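Local coordinates for uncharacterized protein (Burkholderia thailandensis, PDB 6AR7) that is of unknown function but belongs to the LprI-like proteins and may inhibit lysozyme, at residues A94-V97 and R98-E102. Sequence-based numbering, arbitrary orientation.
Sequences AHLV and RAVYE
Tyr101 N donates to Val97 O over 3.0 Å, and the same i to i+4 bonding links Val100 to Leu96, Ala99 to His95 and Arg98 to Ala94. On the exposed side of this helical turn, Arg98 folds back toward the N-terminus. Its chain runs extended through CB, CG and CD and then bends at chi3 (41°), which swings the guanidinium alongside the imidazole of His95. There Arg98 NH2 reaches the edge of the ring and makes a weak bond to His95 ND1, short at 2.9 Å but well off straight at 128°; if this bond is made, ND1 would be the unprotonated nitrogen. Each group lies at the other's edge, near its plane, with the planes 50° apart; they are not stacked. A water accepts from Arg98 NE at 2.8 Å and donates weakly to His95 O, a carbonyl already engaged by Ala99 N. Arg98 suits this surface because it is long and flexible enough to fold back, His95 because it offers a ring nitrogen there.

All of this belongs to the C-terminal end of helix 73-101, in an all-helical protein of the LprI family. Just beyond, Thr103 and Thr104 bond through their hydroxyls to the carbonyls of Val100 and Tyr101.

The buried side is largely apolar. Leu96 and Val100 point the same way, Leu96 CD1 lying 4.1 Å from Val100 CG2, and together they pack on Phe220 of helix 203-223 and on Met175. The short side chain of Ala99 touches Thr182 of helix 180-197. On a separate, partly exposed flank, Val97 CG1 meets Tyr101 CD2 at 4.0 Å. Val97 O, besides accepting from Tyr101 N, lies in the ring plane at its edge, 3.3 Å from Tyr101 CD2. Both residues lean on Ser113 of helix 107-136, where the broad tyrosine ring also reaches Ala112 and Met116.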
ATOM      1  N   ALA A  94      -7.514   7.512   1.138  1.00 29.11           N
ATOM      2  CA  ALA A  94      -8.795   7.261   1.801  1.00 32.36           C
ATOM      3  C   ALA A  94      -9.922   8.054   1.149  1.00 35.96           C
ATOM      4  O   ALA A  94     -11.052   7.565   1.045  1.00 41.01           O
ATOM      5  CB  ALA A  94      -8.695   7.587   3.293  1.00 26.88           C
ATOM      6  N   HIS A  95      -9.637   9.286   0.704  1.00 36.92           N
ATOM      7  CA  HIS A  95     -10.655  10.060  -0.002  1.00 36.83           C
ATOM      8  C   HIS A  95     -11.006   9.407  -1.330  1.00 34.92           C
ATOM      9  O   HIS A  95     -12.161   9.449  -1.762  1.00 39.58           O
ATOM     10  CB  HIS A  95     -10.171  11.490  -0.266  1.00 42.30           C
ATOM     11  CG  HIS A  95      -9.757  12.236   0.964  1.00 47.02           C
ATOM     12  ND1 HIS A  95     -10.364  12.064   2.186  1.00 52.88           N
ATOM     13  CD2 HIS A  95      -8.791  13.164   1.154  1.00 49.69           C
ATOM     14  CE1 HIS A  95      -9.792  12.852   3.077  1.00 52.25           C
ATOM     15  NE2 HIS A  95      -8.837  13.535   2.473  1.00 50.31           N
ATOM     16  N   LEU A  96     -10.010   8.834  -2.009  1.00 33.27           N
ATOM     17  CA  LEU A  96     -10.267   8.170  -3.282  1.00 35.58           C
ATOM     18  C   LEU A  96     -11.076   6.900  -3.069  1.00 30.09           C
ATOM     19  O   LEU A  96     -12.005   6.609  -3.832  1.00 28.83           O
ATOM     20  CB  LEU A  96      -8.944   7.849  -3.986  1.00 32.37           C
ATOM     21  CG  LEU A  96      -9.019   6.977  -5.251  1.00 27.23           C
ATOM     22  CD1 LEU A  96      -9.927   7.613  -6.304  1.00 25.38           C
ATOM     23  CD2 LEU A  96      -7.591   6.748  -5.825  1.00 25.41           C
ATOM     24  N   VAL A  97     -10.747   6.144  -2.025  1.00 25.62           N
ATOM     25  CA  VAL A  97     -11.516   4.940  -1.728  1.00 30.40           C
ATOM     26  C   VAL A  97     -12.980   5.295  -1.472  1.00 35.81           C
ATOM     27  O   VAL A  97     -13.897   4.625  -1.962  1.00 33.19           O
ATOM     28  CB  VAL A  97     -10.880   4.199  -0.543  1.00 30.70           C
ATOM     29  CG1 VAL A  97     -11.815   3.105  -0.033  1.00 34.26           C
ATOM     30  CG2 VAL A  97      -9.548   3.610  -0.961  1.00 30.65           C
ATOM     31  N   ARG A  98     -13.227   6.354  -0.704  1.00 35.07           N
ATOM     32  CA  ARG A  98     -14.611   6.729  -0.430  1.00 36.81           C
ATOM     33  C   ARG A  98     -15.327   7.184  -1.690  1.00 38.93           C
ATOM     34  O   ARG A  98     -16.475   6.790  -1.933  1.00 39.37           O
ATOM     35  CB  ARG A  98     -14.682   7.823   0.628  1.00 41.14           C
ATOM     36  CG  ARG A  98     -16.125   8.248   0.913  1.00 58.53           C
ATOM     37  CD  ARG A  98     -16.210   9.354   1.937  1.00 73.35           C
ATOM     38  NE  ARG A  98     -15.179  10.365   1.732  1.00 86.48           N
ATOM     39  CZ  ARG A  98     -14.093  10.485   2.490  1.00 94.93           C
ATOM     40  NH1 ARG A  98     -13.895   9.657   3.511  1.00100.41           N
ATOM     41  NH2 ARG A  98     -13.202  11.430   2.227  1.00 92.81           N
ATOM     42  N   ALA A  99     -14.669   8.006  -2.509  1.00 31.96           N
ATOM     43  CA  ALA A  99     -15.310   8.484  -3.726  1.00 32.32           C
ATOM     44  C   ALA A  99     -15.688   7.331  -4.645  1.00 35.33           C
ATOM     45  O   ALA A  99     -16.738   7.366  -5.288  1.00 38.86           O
ATOM     46  CB  ALA A  99     -14.386   9.458  -4.455  1.00 41.69           C
ATOM     47  N   VAL A 100     -14.860   6.290  -4.719  1.00 32.36           N
ATOM     48  CA  VAL A 100     -15.202   5.163  -5.581  1.00 34.55           C
ATOM     49  C   VAL A 100     -16.359   4.364  -4.987  1.00 31.95           C
ATOM     50  O   VAL A 100     -17.346   4.073  -5.668  1.00 35.95           O
ATOM     51  CB  VAL A 100     -13.971   4.272  -5.837  1.00 37.68           C
ATOM     52  CG1 VAL A 100     -14.405   2.925  -6.422  1.00 36.80           C
ATOM     53  CG2 VAL A 100     -13.007   4.976  -6.805  1.00 32.61           C
ATOM     54  N   TYR A 101     -16.258   3.990  -3.714  1.00 28.14           N
ATOM     55  CA  TYR A 101     -17.229   3.051  -3.175  1.00 28.32           C
ATOM     56  C   TYR A 101     -18.540   3.687  -2.736  1.00 32.71           C
ATOM     57  O   TYR A 101     -19.522   2.959  -2.550  1.00 41.64           O
ATOM     58  CB  TYR A 101     -16.606   2.265  -2.025  1.00 29.08           C
ATOM     59  CG  TYR A 101     -15.682   1.185  -2.527  1.00 30.42           C
ATOM     60  CD1 TYR A 101     -16.192  -0.038  -2.949  1.00 24.69           C
ATOM     61  CD2 TYR A 101     -14.311   1.385  -2.585  1.00 29.40           C
ATOM     62  CE1 TYR A 101     -15.349  -1.046  -3.401  1.00 27.61           C
ATOM     63  CE2 TYR A 101     -13.457   0.382  -3.035  1.00 33.94           C
ATOM     64  CZ  TYR A 101     -13.983  -0.825  -3.435  1.00 31.97           C
ATOM     65  OH  TYR A 101     -13.148  -1.808  -3.882  1.00 32.54           O
ATOM     66  N   GLU A 102     -18.606   5.009  -2.600  1.00 36.87           N
ATOM     67  CA  GLU A 102     -19.904   5.613  -2.327  1.00 48.14           C
ATOM     68  C   GLU A 102     -20.814   5.596  -3.550  1.00 49.47           C
ATOM     69  O   GLU A 102     -22.000   5.905  -3.424  1.00 41.90           O
ATOM     70  CB  GLU A 102     -19.731   7.043  -1.816  1.00 51.32           C
ATOM     71  CG  GLU A 102     -19.272   8.041  -2.879  1.00 59.05           C
ATOM     72  CD  GLU A 102     -19.259   9.475  -2.359  1.00 68.58           C
ATOM     73  OE1 GLU A 102     -19.670   9.686  -1.192  1.00 78.27           O
ATOM     74  OE2 GLU A 102     -18.835  10.384  -3.112  1.00 59.50           O
TER
HETATM   75  O   HOH W   1     -14.866  11.429  -0.892  1.00 57.18           O